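Phosphonate monoester hydrolase (Ruegeria pomeroyi, PDB 4UPK) belongs to the sulfatase family, within the alkaline phosphatase clan of enzymes. Local coordinates at residues E276-S288 with D442-P454. Residues are numbered along the deposited sequence; the frame is centred on the assembly and turned at random.
Sequences EHPFFGPATRYSS and DPTLWQQEFGFGP
Trp446 lies among Phe279, Pro282, Ala283 and Tyr286 and illustrates how one indole can join two short helices through its face, its edge and its N-H together. Its CG, anti to the carbonyl carbon (chi1 -67°), carries the ring across to helix 280-286. There Pro282 CB sits over one face, a CH-pi contact 3.6 Å from the centroid of the five-membered ring. At the indole edge Trp446 NE1 donates to Phe279 O at 2.9 Å, in the carbonyl plane and on a lone pair, although an N-H...O angle of 145° makes the bond somewhat bent. That oxygen also accepts from Ala283 N, so the tryptophan joins a bond of the helix without displacing it. The Phe279 ring lies nearly parallel to the indole but slid aside, Phe279 CD2 being 3.3 Å from Trp446 NE1, while Tyr286 meets the six-membered ring obliquely, Tyr286 CD1 to Trp446 CZ3 3.6 Å.

Pro282 is a knob in a hole formed by Leu445, Trp446, Glu449 and Phe450. Phe450 in turn brings its CZ edge against Pro278 O, and Pro278 CB touches CZ and CE1 of that ring. On the exposed flank Arg285, bent at chi3, forms a salt bridge with Glu449 OE1, NH1 (3.2 Å) using the syn lone pair and NH2 (3.1 Å) coming nearly along the C-O axis, the two flat groups nearly coplanar. Glu449 OE2 takes a water that also donates to Pro278 O.

Met479 of strand 479-482 also touches the Phe279 side chain. A single proline knob between two short, roughly antiparallel helices (146°), reinforced by an aromatic cluster, thus packs helix 280-286 against helix 445-450, in the connection between strands 431-436 and 458-463 of the four-stranded antiparallel sheet.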
loop_
_atom_site.group_PDB
_atom_site.type_symbol
_atom_site.label_atom_id
_atom_site.label_comp_id
_atom_site.label_asym_id
_atom_site.label_seq_id
_atom_site.Cartn_x
_atom_site.Cartn_y
_atom_site.Cartn_z
ATOM N N GLU A 276 -18.607 -43.532 -19.933
ATOM C CA GLU A 276 -18.825 -43.358 -18.501
ATOM C C GLU A 276 -19.291 -41.935 -18.147
ATOM O O GLU A 276 -20.170 -41.770 -17.299
ATOM C CB GLU A 276 -17.626 -43.839 -17.659
ATOM C CG GLU A 276 -17.420 -45.353 -17.677
ATOM C CD GLU A 276 -18.629 -46.214 -17.368
ATOM O OE1 GLU A 276 -19.318 -45.948 -16.358
ATOM O OE2 GLU A 276 -18.876 -47.177 -18.126
ATOM N N HIS A 277 -18.764 -40.914 -18.861
ATOM C CA HIS A 277 -19.179 -39.514 -18.727
ATOM C C HIS A 277 -18.544 -38.728 -19.889
ATOM O O HIS A 277 -17.373 -38.963 -20.203
ATOM C CB HIS A 277 -18.815 -38.912 -17.339
ATOM C CG HIS A 277 -19.454 -37.584 -17.021
ATOM N ND1 HIS A 277 -19.020 -36.403 -17.627
ATOM C CD2 HIS A 277 -20.424 -37.279 -16.124
ATOM C CE1 HIS A 277 -19.772 -35.439 -17.117
ATOM N NE2 HIS A 277 -20.620 -35.915 -16.197
ATOM N N PRO A 278 -19.298 -37.797 -20.524
ATOM C CA PRO A 278 -18.747 -37.021 -21.651
ATOM C C PRO A 278 -17.478 -36.205 -21.382
ATOM O O PRO A 278 -16.775 -35.894 -22.342
ATOM C CB PRO A 278 -19.905 -36.097 -22.025
ATOM C CG PRO A 278 -21.109 -36.789 -21.549
ATOM C CD PRO A 278 -20.704 -37.426 -20.278
ATOM N N PHE A 279 -17.203 -35.842 -20.110
ATOM C CA PHE A 279 -16.024 -35.094 -19.629
ATOM C C PHE A 279 -14.699 -35.748 -20.089
ATOM O O PHE A 279 -13.715 -35.044 -20.324
ATOM C CB PHE A 279 -16.051 -35.022 -18.072
ATOM C CG PHE A 279 -14.742 -34.627 -17.405
ATOM C CD1 PHE A 279 -13.793 -35.589 -17.069
ATOM C CD2 PHE A 279 -14.441 -33.291 -17.160
ATOM C CE1 PHE A 279 -12.570 -35.220 -16.501
ATOM C CE2 PHE A 279 -13.218 -32.925 -16.590
ATOM C CZ PHE A 279 -12.298 -33.890 -16.254
ATOM N N PHE A 280 -14.687 -37.100 -20.151
ATOM C CA PHE A 280 -13.550 -37.952 -20.505
ATOM C C PHE A 280 -13.164 -37.959 -21.966
ATOM O O PHE A 280 -12.059 -38.400 -22.302
ATOM C CB PHE A 280 -13.703 -39.361 -19.920
ATOM C CG PHE A 280 -13.771 -39.361 -18.414
ATOM C CD1 PHE A 280 -12.700 -38.912 -17.652
ATOM C CD2 PHE A 280 -14.917 -39.790 -17.755
ATOM C CE1 PHE A 280 -12.781 -38.877 -16.263
ATOM C CE2 PHE A 280 -14.977 -39.799 -16.366
ATOM C CZ PHE A 280 -13.923 -39.317 -15.630
ATOM N N GLY A 281 -14.066 -37.461 -22.814
ATOM C CA GLY A 281 -13.831 -37.254 -24.236
ATOM C C GLY A 281 -12.698 -36.257 -24.337
ATOM O O GLY A 281 -11.569 -36.659 -24.643
ATOM N N PRO A 282 -12.939 -34.973 -23.947
ATOM C CA PRO A 282 -11.846 -33.977 -23.941
ATOM C C PRO A 282 -10.685 -34.317 -22.995
ATOM O O PRO A 282 -9.550 -33.988 -23.307
ATOM C CB PRO A 282 -12.560 -32.692 -23.509
ATOM C CG PRO A 282 -14.002 -32.899 -23.895
ATOM C CD PRO A 282 -14.223 -34.336 -23.570
ATOM N N ALA A 283 -10.970 -34.988 -21.860
ATOM C CA ALA A 283 -9.986 -35.395 -20.871
ATOM C C ALA A 283 -9.000 -36.457 -21.372
ATOM O O ALA A 283 -7.819 -36.357 -21.049
ATOM C CB ALA A 283 -10.671 -35.834 -19.581
ATOM N N THR A 284 -9.441 -37.450 -22.187
ATOM C CA THR A 284 -8.489 -38.426 -22.760
ATOM C C THR A 284 -7.774 -37.783 -23.974
ATOM O O THR A 284 -6.766 -38.304 -24.431
ATOM C CB THR A 284 -9.166 -39.788 -23.165
ATOM O OG1 THR A 284 -10.273 -39.559 -24.040
ATOM C CG2 THR A 284 -9.601 -40.609 -21.985
ATOM N N ARG A 285 -8.315 -36.679 -24.511
ATOM C CA ARG A 285 -7.773 -36.011 -25.698
ATOM C C ARG A 285 -6.830 -34.845 -25.366
ATOM O O ARG A 285 -6.130 -34.387 -26.261
ATOM C CB ARG A 285 -8.923 -35.544 -26.616
ATOM C CG ARG A 285 -9.426 -36.600 -27.622
ATOM C CD ARG A 285 -10.901 -36.440 -28.012
ATOM N NE ARG A 285 -11.315 -35.037 -28.113
ATOM C CZ ARG A 285 -12.517 -34.568 -27.783
ATOM N NH1 ARG A 285 -13.473 -35.396 -27.368
ATOM N NH2 ARG A 285 -12.779 -33.269 -27.885
ATOM N N TYR A 286 -6.806 -34.388 -24.083
ATOM C CA TYR A 286 -6.008 -33.263 -23.552
ATOM C C TYR A 286 -4.504 -33.550 -23.599
ATOM O O TYR A 286 -3.744 -32.679 -24.038
ATOM C CB TYR A 286 -6.478 -32.928 -22.120
ATOM C CG TYR A 286 -5.897 -31.665 -21.508
ATOM C CD1 TYR A 286 -6.493 -30.428 -21.714
ATOM C CD2 TYR A 286 -4.792 -31.719 -20.664
ATOM C CE1 TYR A 286 -5.971 -29.270 -21.143
ATOM C CE2 TYR A 286 -4.251 -30.564 -20.105
ATOM C CZ TYR A 286 -4.851 -29.345 -20.337
ATOM O OH TYR A 286 -4.332 -28.215 -19.754
ATOM N N SER A 287 -4.082 -34.753 -23.126
ATOM C CA SER A 287 -2.688 -35.238 -23.106
ATOM C C SER A 287 -2.593 -36.590 -23.794
ATOM O O SER A 287 -3.597 -37.294 -23.931
ATOM C CB SER A 287 -2.161 -35.354 -21.677
ATOM O OG SER A 287 -1.985 -34.086 -21.066
ATOM N N SER A 288 -1.381 -36.954 -24.235
ATOM C CA SER A 288 -1.122 -38.217 -24.936
ATOM C C SER A 288 0.359 -38.581 -24.801
ATOM O O SER A 288 1.156 -37.709 -24.439
ATOM C CB SER A 288 -1.512 -38.107 -26.423
ATOM O OG SER A 288 -0.702 -37.196 -27.148
ATOM N N ASP A 442 -8.280 -18.546 -24.261
ATOM C CA ASP A 442 -8.189 -19.629 -25.232
ATOM C C ASP A 442 -9.077 -20.791 -24.775
ATOM O O ASP A 442 -8.609 -21.662 -24.035
ATOM C CB ASP A 442 -6.710 -20.061 -25.411
ATOM C CG ASP A 442 -6.420 -20.937 -26.618
ATOM O OD1 ASP A 442 -7.321 -21.092 -27.488
ATOM O OD2 ASP A 442 -5.291 -21.457 -26.710
ATOM N N PRO A 443 -10.367 -20.809 -25.198
ATOM C CA PRO A 443 -11.287 -21.883 -24.760
ATOM C C PRO A 443 -10.747 -23.315 -24.870
ATOM O O PRO A 443 -10.200 -23.714 -25.894
ATOM C CB PRO A 443 -12.530 -21.644 -25.626
ATOM C CG PRO A 443 -12.521 -20.189 -25.891
ATOM C CD PRO A 443 -11.066 -19.838 -26.071
ATOM N N THR A 444 -10.899 -24.085 -23.795
ATOM C CA THR A 444 -10.425 -25.467 -23.665
ATOM C C THR A 444 -11.263 -26.400 -24.533
ATOM O O THR A 444 -12.305 -25.992 -25.050
ATOM C CB THR A 444 -10.487 -25.932 -22.166
ATOM O OG1 THR A 444 -11.840 -26.054 -21.726
ATOM C CG2 THR A 444 -9.685 -25.054 -21.217
ATOM N N LEU A 445 -10.838 -27.671 -24.643
ATOM C CA LEU A 445 -11.571 -28.705 -25.373
ATOM C C LEU A 445 -12.963 -28.945 -24.774
ATOM O O LEU A 445 -13.909 -29.143 -25.520
ATOM C CB LEU A 445 -10.749 -30.024 -25.507
ATOM C CG LEU A 445 -9.423 -29.932 -26.295
ATOM C CD1 LEU A 445 -8.557 -31.153 -26.054
ATOM C CD2 LEU A 445 -9.665 -29.810 -27.763
ATOM N N TRP A 446 -13.100 -28.852 -23.434
ATOM C CA TRP A 446 -14.377 -28.973 -22.710
ATOM C C TRP A 446 -15.305 -27.810 -23.050
ATOM O O TRP A 446 -16.496 -28.027 -23.222
ATOM C CB TRP A 446 -14.136 -28.985 -21.196
ATOM C CG TRP A 446 -13.408 -30.197 -20.703
ATOM C CD1 TRP A 446 -13.947 -31.417 -20.420
ATOM C CD2 TRP A 446 -12.017 -30.284 -20.367
ATOM N NE1 TRP A 446 -12.975 -32.265 -19.946
ATOM C CE2 TRP A 446 -11.785 -31.590 -19.882
ATOM C CE3 TRP A 446 -10.935 -29.387 -20.449
ATOM C CZ2 TRP A 446 -10.515 -32.026 -19.489
ATOM C CZ3 TRP A 446 -9.675 -29.823 -20.069
ATOM C CH2 TRP A 446 -9.470 -31.136 -19.613
ATOM N N GLN A 447 -14.757 -26.572 -23.146
ATOM C CA GLN A 447 -15.520 -25.360 -23.479
ATOM C C GLN A 447 -16.026 -25.421 -24.892
ATOM O O GLN A 447 -17.174 -25.031 -25.132
ATOM C CB GLN A 447 -14.673 -24.097 -23.310
ATOM C CG GLN A 447 -14.563 -23.643 -21.880
ATOM C CD GLN A 447 -13.860 -22.318 -21.783
ATOM O OE1 GLN A 447 -12.636 -22.241 -21.737
ATOM N NE2 GLN A 447 -14.633 -21.248 -21.715
ATOM N N GLN A 448 -15.166 -25.903 -25.828
ATOM C CA GLN A 448 -15.473 -26.043 -27.248
ATOM C C GLN A 448 -16.587 -27.071 -27.472
ATOM O O GLN A 448 -17.469 -26.836 -28.287
ATOM C CB GLN A 448 -14.214 -26.472 -28.026
ATOM C CG GLN A 448 -13.194 -25.373 -28.231
ATOM C CD GLN A 448 -11.845 -25.922 -28.615
ATOM O OE1 GLN A 448 -11.679 -26.569 -29.654
ATOM N NE2 GLN A 448 -10.828 -25.638 -27.803
ATOM N N GLU A 449 -16.550 -28.203 -26.743
ATOM C CA GLU A 449 -17.523 -29.283 -26.881
ATOM C C GLU A 449 -18.798 -29.040 -26.072
ATOM O O GLU A 449 -19.878 -29.429 -26.516
ATOM C CB GLU A 449 -16.872 -30.636 -26.499
ATOM C CG GLU A 449 -17.665 -31.864 -26.941
ATOM C CD GLU A 449 -16.927 -33.193 -26.901
ATOM O OE1 GLU A 449 -15.810 -33.268 -27.463
ATOM O OE2 GLU A 449 -17.493 -34.174 -26.363
ATOM N N PHE A 450 -18.686 -28.435 -24.887
ATOM C CA PHE A 450 -19.864 -28.250 -24.044
ATOM C C PHE A 450 -20.501 -26.859 -24.003
ATOM O O PHE A 450 -21.647 -26.742 -23.583
ATOM C CB PHE A 450 -19.722 -28.946 -22.675
ATOM C CG PHE A 450 -19.191 -30.356 -22.776
ATOM C CD1 PHE A 450 -19.968 -31.373 -23.316
ATOM C CD2 PHE A 450 -17.914 -30.667 -22.331
ATOM C CE1 PHE A 450 -19.468 -32.679 -23.426
ATOM C CE2 PHE A 450 -17.412 -31.973 -22.431
ATOM C CZ PHE A 450 -18.193 -32.969 -22.980
ATOM N N GLY A 451 -19.809 -25.850 -24.523
ATOM C CA GLY A 451 -20.350 -24.505 -24.703
ATOM C C GLY A 451 -20.481 -23.546 -23.539
ATOM O O GLY A 451 -21.132 -22.511 -23.696
ATOM N N PHE A 452 -19.824 -23.828 -22.406
ATOM C CA PHE A 452 -19.856 -22.981 -21.209
ATOM C C PHE A 452 -18.711 -21.945 -21.227
ATOM O O PHE A 452 -17.669 -22.178 -21.844
ATOM C CB PHE A 452 -19.819 -23.854 -19.915
ATOM C CG PHE A 452 -18.572 -24.711 -19.772
ATOM C CD1 PHE A 452 -17.443 -24.222 -19.123
ATOM C CD2 PHE A 452 -18.532 -26.010 -20.283
ATOM C CE1 PHE A 452 -16.284 -25.001 -19.013
ATOM C CE2 PHE A 452 -17.375 -26.792 -20.165
ATOM C CZ PHE A 452 -16.251 -26.274 -19.554
ATOM N N GLY A 453 -18.905 -20.838 -20.508
ATOM C CA GLY A 453 -17.922 -19.760 -20.413
ATOM C C GLY A 453 -16.946 -19.906 -19.265
ATOM O O GLY A 453 -17.052 -20.854 -18.472
ATOM N N PRO A 454 -16.005 -18.931 -19.118
ATOM C CA PRO A 454 -14.973 -19.054 -18.063
ATOM C C PRO A 454 -15.369 -18.802 -16.601
ATOM O O PRO A 454 -14.495 -18.823 -15.727
ATOM C CB PRO A 454 -13.853 -18.145 -18.565
ATOM C CG PRO A 454 -14.559 -17.093 -19.352
ATOM C CD PRO A 454 -15.751 -17.756 -19.985
HETATM O O HOH W 1 -17.466 -36.994 -24.949
#